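Local coordinates for protein bifunctional cytochrome P450/NADPH--P450 reductase (Deinococcus aerius, PDB 7F3H) that probably catalyses NADPH-dependent hydroxylation as a self-sufficient fusion of a haem-binding cytochrome P450 domain and its reductase, at residues 57-62 against 389-394; 326-331 against 364-369. One frame throughout, in Å; residues are numbered along the deposited sequence.

Contact 1 (57-62 against 389-394)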
loop_
_atom_site.group_PDB
_atom_site.type_symbol
_atom_site.label_atom_id
_atom_site.label_comp_id
_atom_site.label_asym_id
_atom_site.label_seq_id
_atom_site.Cartn_x
_atom_site.Cartn_y
_atom_site.Cartn_z
ATOM N N TYR A 57 4.841 -3.449 18.899
ATOM C CA TYR A 57 5.967 -3.722 18.009
ATOM C C TYR A 57 6.876 -4.875 18.465
ATOM O O TYR A 57 7.764 -5.286 17.710
ATOM C CB TYR A 57 6.753 -2.411 17.794
ATOM C CG TYR A 57 7.085 -1.677 19.078
ATOM C CD1 TYR A 57 6.134 -0.834 19.669
ATOM C CD2 TYR A 57 8.340 -1.781 19.679
ATOM C CE1 TYR A 57 6.394 -0.180 20.841
ATOM C CE2 TYR A 57 8.613 -1.100 20.856
ATOM C CZ TYR A 57 7.631 -0.310 21.430
ATOM O OH TYR A 57 7.882 0.380 22.587
ATOM N N ASP A 58 6.696 -5.379 19.695
ATOM C CA ASP A 58 7.398 -6.601 20.127
ATOM C C ASP A 58 6.932 -7.786 19.283
ATOM O O ASP A 58 5.713 -8.029 19.191
ATOM C CB ASP A 58 7.126 -6.907 21.602
ATOM C CG ASP A 58 7.907 -8.126 22.105
ATOM O OD1 ASP A 58 9.100 -7.961 22.386
ATOM O OD2 ASP A 58 7.347 -9.227 22.254
ATOM N N PRO A 59 7.848 -8.555 18.675
ATOM C CA PRO A 59 7.404 -9.647 17.784
ATOM C C PRO A 59 6.509 -10.679 18.465
ATOM O O PRO A 59 5.516 -11.107 17.866
ATOM C CB PRO A 59 8.724 -10.264 17.287
ATOM C CG PRO A 59 9.763 -9.166 17.459
ATOM C CD PRO A 59 9.317 -8.410 18.701
ATOM N N ASN A 60 6.748 -11.026 19.730
ATOM C CA ASN A 60 5.875 -12.043 20.316
ATOM C C ASN A 60 4.493 -11.477 20.653
ATOM O O ASN A 60 3.459 -12.155 20.442
ATOM C CB ASN A 60 6.527 -12.622 21.558
ATOM C CG ASN A 60 7.824 -13.320 21.262
ATOM O OD1 ASN A 60 7.945 -14.081 20.288
ATOM N ND2 ASN A 60 8.822 -13.061 22.103
ATOM N N LEU A 61 4.461 -10.234 21.172
ATOM C CA LEU A 61 3.194 -9.530 21.392
ATOM C C LEU A 61 2.423 -9.434 20.098
ATOM O O LEU A 61 1.225 -9.733 20.060
ATOM C CB LEU A 61 3.428 -8.127 21.979
ATOM C CG LEU A 61 4.006 -8.032 23.411
ATOM C CD1 LEU A 61 4.131 -6.580 23.908
ATOM C CD2 LEU A 61 3.199 -8.891 24.399
ATOM N N VAL A 62 3.113 -9.106 19.008
ATOM C CA VAL A 62 2.411 -8.964 17.747
ATOM C C VAL A 62 1.869 -10.307 17.295
ATOM O O VAL A 62 0.749 -10.381 16.778
ATOM C CB VAL A 62 3.318 -8.349 16.670
ATOM C CG1 VAL A 62 2.646 -8.490 15.320
ATOM C CG2 VAL A 62 3.566 -6.886 16.966
ATOM N N THR A 389 14.175 -18.250 8.135
ATOM C CA THR A 389 14.582 -18.114 9.527
ATOM C C THR A 389 14.062 -16.853 10.200
ATOM O O THR A 389 14.467 -16.559 11.323
ATOM C CB THR A 389 16.107 -18.157 9.651
ATOM O OG1 THR A 389 16.664 -16.944 9.131
ATOM C CG2 THR A 389 16.671 -19.344 8.902
ATOM N N HIS A 390 13.177 -16.103 9.552
ATOM C CA HIS A 390 12.642 -14.889 10.159
ATOM C C HIS A 390 11.657 -15.236 11.252
ATOM O O HIS A 390 11.057 -16.309 11.240
ATOM C CB HIS A 390 11.939 -14.024 9.110
ATOM C CG HIS A 390 12.853 -13.578 8.017
ATOM N ND1 HIS A 390 12.415 -12.893 6.901
ATOM C CD2 HIS A 390 14.191 -13.747 7.864
ATOM C CE1 HIS A 390 13.455 -12.631 6.127
ATOM N NE2 HIS A 390 14.541 -13.141 6.684
ATOM N N HIS A 391 11.501 -14.321 12.205
ATOM C CA HIS A 391 10.406 -14.417 13.163
ATOM C C HIS A 391 9.087 -14.381 12.404
ATOM O O HIS A 391 8.867 -13.456 11.605
ATOM C CB HIS A 391 10.464 -13.275 14.176
ATOM C CG HIS A 391 9.516 -13.430 15.328
ATOM N ND1 HIS A 391 8.166 -13.684 15.164
ATOM C CD2 HIS A 391 9.726 -13.370 16.664
ATOM C CE1 HIS A 391 7.587 -13.762 16.349
ATOM N NE2 HIS A 391 8.510 -13.579 17.276
ATOM N N PRO A 392 8.193 -15.355 12.618
ATOM C CA PRO A 392 6.967 -15.449 11.794
ATOM C C PRO A 392 5.979 -14.329 12.001
ATOM O O PRO A 392 5.017 -14.239 11.231
ATOM C CB PRO A 392 6.354 -16.791 12.213
ATOM C CG PRO A 392 7.536 -17.581 12.782
ATOM C CD PRO A 392 8.404 -16.550 13.451
ATOM N N ALA A 393 6.174 -13.461 12.985
ATOM C CA ALA A 393 5.228 -12.379 13.212
ATOM C C ALA A 393 5.874 -11.011 13.055
ATOM O O ALA A 393 5.244 -10.008 13.397
ATOM C CB ALA A 393 4.578 -12.497 14.591
ATOM N N ALA A 394 7.103 -10.938 12.534
ATOM C CA ALA A 394 7.840 -9.679 12.490
ATOM C C ALA A 394 7.870 -9.030 11.106
ATOM O O ALA A 394 8.620 -8.065 10.901
ATOM C CB ALA A 394 9.279 -9.875 13.025
#
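P59 and A394 bring the two backbones closest, 5.3 Å between their CA atoms: the first turn of helix 59-65 lies against a type I beta turn running from H391 to A394. D58 N-caps that helix, its OD2 accepting from L61 N through the anti lone pair, with a weak second bond from N60 N. Across the contact, CB of P59 sits over one face of the H391 imidazole, 3.5 Å from the ring centroid, a CH-pi contact. At the ring's edge, H391 NE2 donates to N60 OD1 at 3.1 Å in a nearly straight bond (167°), lying in the ring plane but above the plane of the amide. ND1 accepts from A393 N at 3.0 Å, so both ring nitrogens are gripped and the ring's rotation is fixed. H391 points its ring at the helix because CG is anti to the backbone N (chi1 -170°). With an alanine here, N60 OD1 would probably lose its donor and P59 the ring face it packs on. Deeper in, V62 CG1 packs 3.6 Å from A393 O. V62 and A394 both also touch L364 of helix 361-365, while just before the cap Y57 packs on F44 of strand 43-48.

Contact 2 (326-331 against 364-369). With HEM (protoporphyrin IX containing Fe), chain E.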
loop_
_atom_site.group_PDB
_atom_site.type_symbol
_atom_site.label_atom_id
_atom_site.label_comp_id
_atom_site.label_asym_id
_atom_site.label_seq_id
_atom_site.Cartn_x
_atom_site.Cartn_y
_atom_site.Cartn_z
ATOM N N LEU A 326 10.085 -2.953 1.495
ATOM C CA LEU A 326 8.894 -3.042 2.332
ATOM C C LEU A 326 9.265 -3.272 3.801
ATOM O O LEU A 326 8.498 -2.916 4.693
ATOM C CB LEU A 326 7.979 -4.153 1.819
ATOM C CG LEU A 326 7.157 -3.882 0.548
ATOM C CD1 LEU A 326 6.319 -5.080 0.157
ATOM C CD2 LEU A 326 6.256 -2.652 0.657
ATOM N N ARG A 327 10.429 -3.853 4.088
ATOM C CA ARG A 327 10.820 -3.891 5.498
ATOM C C ARG A 327 11.209 -2.500 6.017
ATOM O O ARG A 327 10.810 -2.121 7.118
ATOM C CB ARG A 327 11.947 -4.898 5.745
ATOM C CG ARG A 327 12.179 -5.179 7.232
ATOM C CD ARG A 327 13.283 -6.190 7.441
ATOM N NE ARG A 327 14.587 -5.612 7.141
ATOM C CZ ARG A 327 15.283 -4.858 7.986
ATOM N NH1 ARG A 327 14.794 -4.597 9.194
ATOM N NH2 ARG A 327 16.450 -4.347 7.606
ATOM N N PHE A 328 11.995 -1.722 5.250
ATOM C CA PHE A 328 12.313 -0.352 5.672
ATOM C C PHE A 328 11.099 0.576 5.655
ATOM O O PHE A 328 10.983 1.434 6.536
ATOM C CB PHE A 328 13.378 0.345 4.810
ATOM C CG PHE A 328 14.794 0.070 5.192
ATOM C CD1 PHE A 328 15.105 -0.798 6.221
ATOM C CD2 PHE A 328 15.800 0.897 4.704
ATOM C CE1 PHE A 328 16.423 -1.004 6.610
ATOM C CE2 PHE A 328 17.125 0.734 5.099
ATOM C CZ PHE A 328 17.437 -0.236 6.062
ATOM N N TRP A 329 10.249 0.507 4.626
ATOM C CA TRP A 329 9.278 1.583 4.347
ATOM C C TRP A 329 7.940 1.008 3.853
ATOM O O TRP A 329 7.427 1.350 2.795
ATOM C CB TRP A 329 9.858 2.588 3.341
ATOM C CG TRP A 329 10.963 3.437 3.921
ATOM C CD1 TRP A 329 12.298 3.397 3.609
ATOM C CD2 TRP A 329 10.817 4.439 4.941
ATOM N NE1 TRP A 329 12.992 4.325 4.378
ATOM C CE2 TRP A 329 12.103 4.959 5.211
ATOM C CE3 TRP A 329 9.718 4.954 5.640
ATOM C CZ2 TRP A 329 12.315 5.967 6.144
ATOM C CZ3 TRP A 329 9.931 5.949 6.575
ATOM C CH2 TRP A 329 11.220 6.450 6.816
ATOM N N SER A 330 7.379 0.093 4.644
ATOM C CA SER A 330 6.036 -0.435 4.407
ATOM C C SER A 330 5.004 0.697 4.387
ATOM O O SER A 330 4.890 1.481 5.345
ATOM C CB SER A 330 5.737 -1.465 5.500
ATOM O OG SER A 330 4.601 -2.243 5.237
ATOM N N THR A 331 4.217 0.763 3.307
ATOM C CA THR A 331 3.480 1.984 3.025
ATOM C C THR A 331 2.139 2.080 3.751
ATOM O O THR A 331 1.586 3.183 3.841
ATOM C CB THR A 331 3.284 2.162 1.508
ATOM O OG1 THR A 331 2.627 1.012 0.946
ATOM C CG2 THR A 331 4.649 2.330 0.811
ATOM N N LEU A 364 8.342 -2.770 14.378
ATOM C CA LEU A 364 8.328 -4.233 14.267
ATOM C C LEU A 364 9.303 -4.729 13.197
ATOM O O LEU A 364 10.041 -5.712 13.399
ATOM C CB LEU A 364 6.905 -4.704 13.970
ATOM C CG LEU A 364 6.722 -6.174 13.583
ATOM C CD1 LEU A 364 6.969 -7.127 14.745
ATOM C CD2 LEU A 364 5.363 -6.365 13.041
ATOM N N HIS A 365 9.282 -4.089 12.030
ATOM C CA HIS A 365 10.119 -4.481 10.913
ATOM C C HIS A 365 11.595 -4.267 11.202
ATOM O O HIS A 365 12.442 -4.718 10.414
ATOM C CB HIS A 365 9.681 -3.705 9.686
ATOM C CG HIS A 365 8.502 -4.309 8.992
ATOM N ND1 HIS A 365 8.046 -3.854 7.775
ATOM C CD2 HIS A 365 7.712 -5.358 9.323
ATOM C CE1 HIS A 365 7.020 -4.595 7.386
ATOM N NE2 HIS A 365 6.801 -5.519 8.307
ATOM N N ARG A 366 11.906 -3.534 12.276
ATOM C CA ARG A 366 13.263 -3.233 12.700
ATOM C C ARG A 366 13.557 -3.691 14.129
ATOM O O ARG A 366 14.461 -3.152 14.770
ATOM C CB ARG A 366 13.497 -1.733 12.593
ATOM C CG ARG A 366 13.522 -1.225 11.202
ATOM C CD ARG A 366 13.849 0.223 11.292
ATOM N NE ARG A 366 13.514 0.910 10.066
ATOM C CZ ARG A 366 14.390 1.620 9.366
ATOM N NH1 ARG A 366 15.636 1.709 9.804
ATOM N NH2 ARG A 366 14.019 2.224 8.232
ATOM N N HIS A 367 12.808 -4.634 14.661
ATOM C CA HIS A 367 13.014 -5.019 16.057
ATOM C C HIS A 367 14.300 -5.824 16.201
ATOM O O HIS A 367 14.451 -6.849 15.529
ATOM C CB HIS A 367 11.835 -5.836 16.585
ATOM C CG HIS A 367 11.754 -5.840 18.079
ATOM N ND1 HIS A 367 12.743 -6.390 18.868
ATOM C CD2 HIS A 367 10.843 -5.314 18.931
ATOM C CE1 HIS A 367 12.419 -6.249 20.141
ATOM N NE2 HIS A 367 11.280 -5.583 20.205
ATOM N N PRO A 368 15.233 -5.415 17.069
ATOM C CA PRO A 368 16.524 -6.144 17.153
ATOM C C PRO A 368 16.385 -7.606 17.534
ATOM O O PRO A 368 17.227 -8.411 17.122
ATOM C CB PRO A 368 17.316 -5.388 18.230
ATOM C CG PRO A 368 16.371 -4.365 18.832
ATOM C CD PRO A 368 15.185 -4.208 17.911
ATOM N N ALA A 369 15.361 -7.986 18.303
ATOM C CA ALA A 369 15.179 -9.393 18.638
ATOM C C ALA A 369 14.830 -10.259 17.423
ATOM O O ALA A 369 14.920 -11.491 17.494
ATOM C CB ALA A 369 14.101 -9.537 19.717
HETATM C CHA HEM E . -5.490 -4.900 2.323
HETATM C CHB HEM E . -6.027 -4.392 -2.479
HETATM C CHC HEM E . -1.340 -3.107 -2.847
HETATM C CHD HEM E . -0.894 -3.334 1.977
HETATM C C1A HEM E . -6.033 -4.880 1.063
HETATM C C2A HEM E . -7.421 -5.138 0.744
HETATM C C3A HEM E . -7.582 -5.039 -0.585
HETATM C C4A HEM E . -6.305 -4.630 -1.147
HETATM C CMA HEM E . -8.904 -5.249 -1.369
HETATM C CAA HEM E . -8.470 -5.573 1.779
HETATM C CBA HEM E . -8.495 -7.106 1.787
HETATM C CGA HEM E . -9.565 -7.665 2.725
HETATM O O1A HEM E . -10.286 -8.591 2.262
HETATM O O2A HEM E . -9.813 -7.171 3.867
HETATM C C1B HEM E . -4.806 -4.041 -3.016
HETATM C C2B HEM E . -4.500 -3.857 -4.430
HETATM C C3B HEM E . -3.192 -3.554 -4.518
HETATM C C4B HEM E . -2.658 -3.463 -3.172
HETATM C CMB HEM E . -5.511 -4.081 -5.572
HETATM C CAB HEM E . -2.321 -3.181 -5.738
HETATM C CBB HEM E . -2.783 -2.991 -6.977
HETATM C C1C HEM E . -0.800 -3.039 -1.572
HETATM C C2C HEM E . 0.592 -2.739 -1.214
HETATM C C3C HEM E . 0.648 -2.801 0.129
HETATM C C4C HEM E . -0.636 -3.169 0.643
HETATM C CMC HEM E . 1.730 -2.378 -2.215
HETATM C CAC HEM E . 1.797 -2.602 1.106
HETATM C CBC HEM E . 3.029 -2.330 0.700
HETATM C C1D HEM E . -2.097 -3.772 2.494
HETATM C C2D HEM E . -2.411 -3.936 3.911
HETATM C C3D HEM E . -3.669 -4.369 3.979
HETATM C C4D HEM E . -4.215 -4.482 2.642
HETATM C CMD HEM E . -1.471 -3.680 5.119
HETATM C CAD HEM E . -4.400 -4.666 5.276
HETATM C CBD HEM E . -4.993 -3.337 5.658
HETATM C CGD HEM E . -5.641 -3.399 6.999
HETATM O O1D HEM E . -6.462 -2.479 7.232
HETATM O O2D HEM E . -5.348 -4.337 7.812
HETATM N NA HEM E . -5.395 -4.545 -0.112
HETATM N NB HEM E . -3.666 -3.807 -2.284
HETATM N NC HEM E . -1.516 -3.279 -0.407
HETATM N ND HEM E . -3.219 -4.116 1.756
HETATM FE FE HEM E . -3.409 -4.055 -0.220
#
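H365 reaches from the end of helix 361-365 onto the C-terminal turn of helix 317-329. Its CB rests 3.2 Å from R327 O and also meets R327 CG. From there the ring, with CG anti to the carbonyl carbon (chi1 -82°), runs along that helix end. ND1 points between two backbone carbonyls, L326 O and R327 O, and donates to both, at 3.3 Å each; both bonds are weak, and both oxygens lie near the ring plane. CE1 comes 3.9 Å from S330 CB, CD2 lies by A394 O, and the far nitrogen, NE2, is hydrogen-bonded to the backbone N of K396.

The R327 side chain runs antiparallel to that of H365. Bent at chi3, it brings NH1 to H365 O at 2.7 Å, in the carbonyl plane and close to its own guanidinium plane. Its other nitrogens are taken up by E324, in a salt bridge at NE, and by P374 O; E324 and R327 form the ExxR motif of P450s. Next door, the R366 guanidinium lies flat on one face of the F328 ring, a cation-pi stack with planes 15° apart and CZ 4.4 Å from the ring centroid, while R366 NH1 forms a salt bridge with D375. On the haem side, L326 CD2 lies 3.2 Å from a vinyl carbon, CBC, of the porphyrin.

Because ND1 donates while NE2 faces a backbone N-H, H365 is probably neutral, and its imidazole bridges two carbonyls at a helix end to the chain beyond A394. E324 probably offsets the buried charge of R327, which also has R381 close by, and D375 that of the partly exposed R366; the haem side of the contact is left to L326 and T331.

Following the chain from the N terminus, segment 57-62 comes first, where strand 51-56 passes into helix 59-65; its partner, 389-394, arrives only after 326 intervening residues, mostly helical. Contact 2 is nested inside this long loop and closes a much shorter one of 32 residues, in which the chain leaves helix 317-329, runs through strands 336-339 to 356-359 and returns in helix 361-365. The two contacts touch, their centres 11 Å apart: P59 CD packs 3.5 Å from H367 CD2, and Y57 O lies 3.3 Å from H367 CD2. Segment 364-369 thus has contact 1 on one flank and its own partner, 326-331, on another, joining the N-terminal sheet region to helix 317-329.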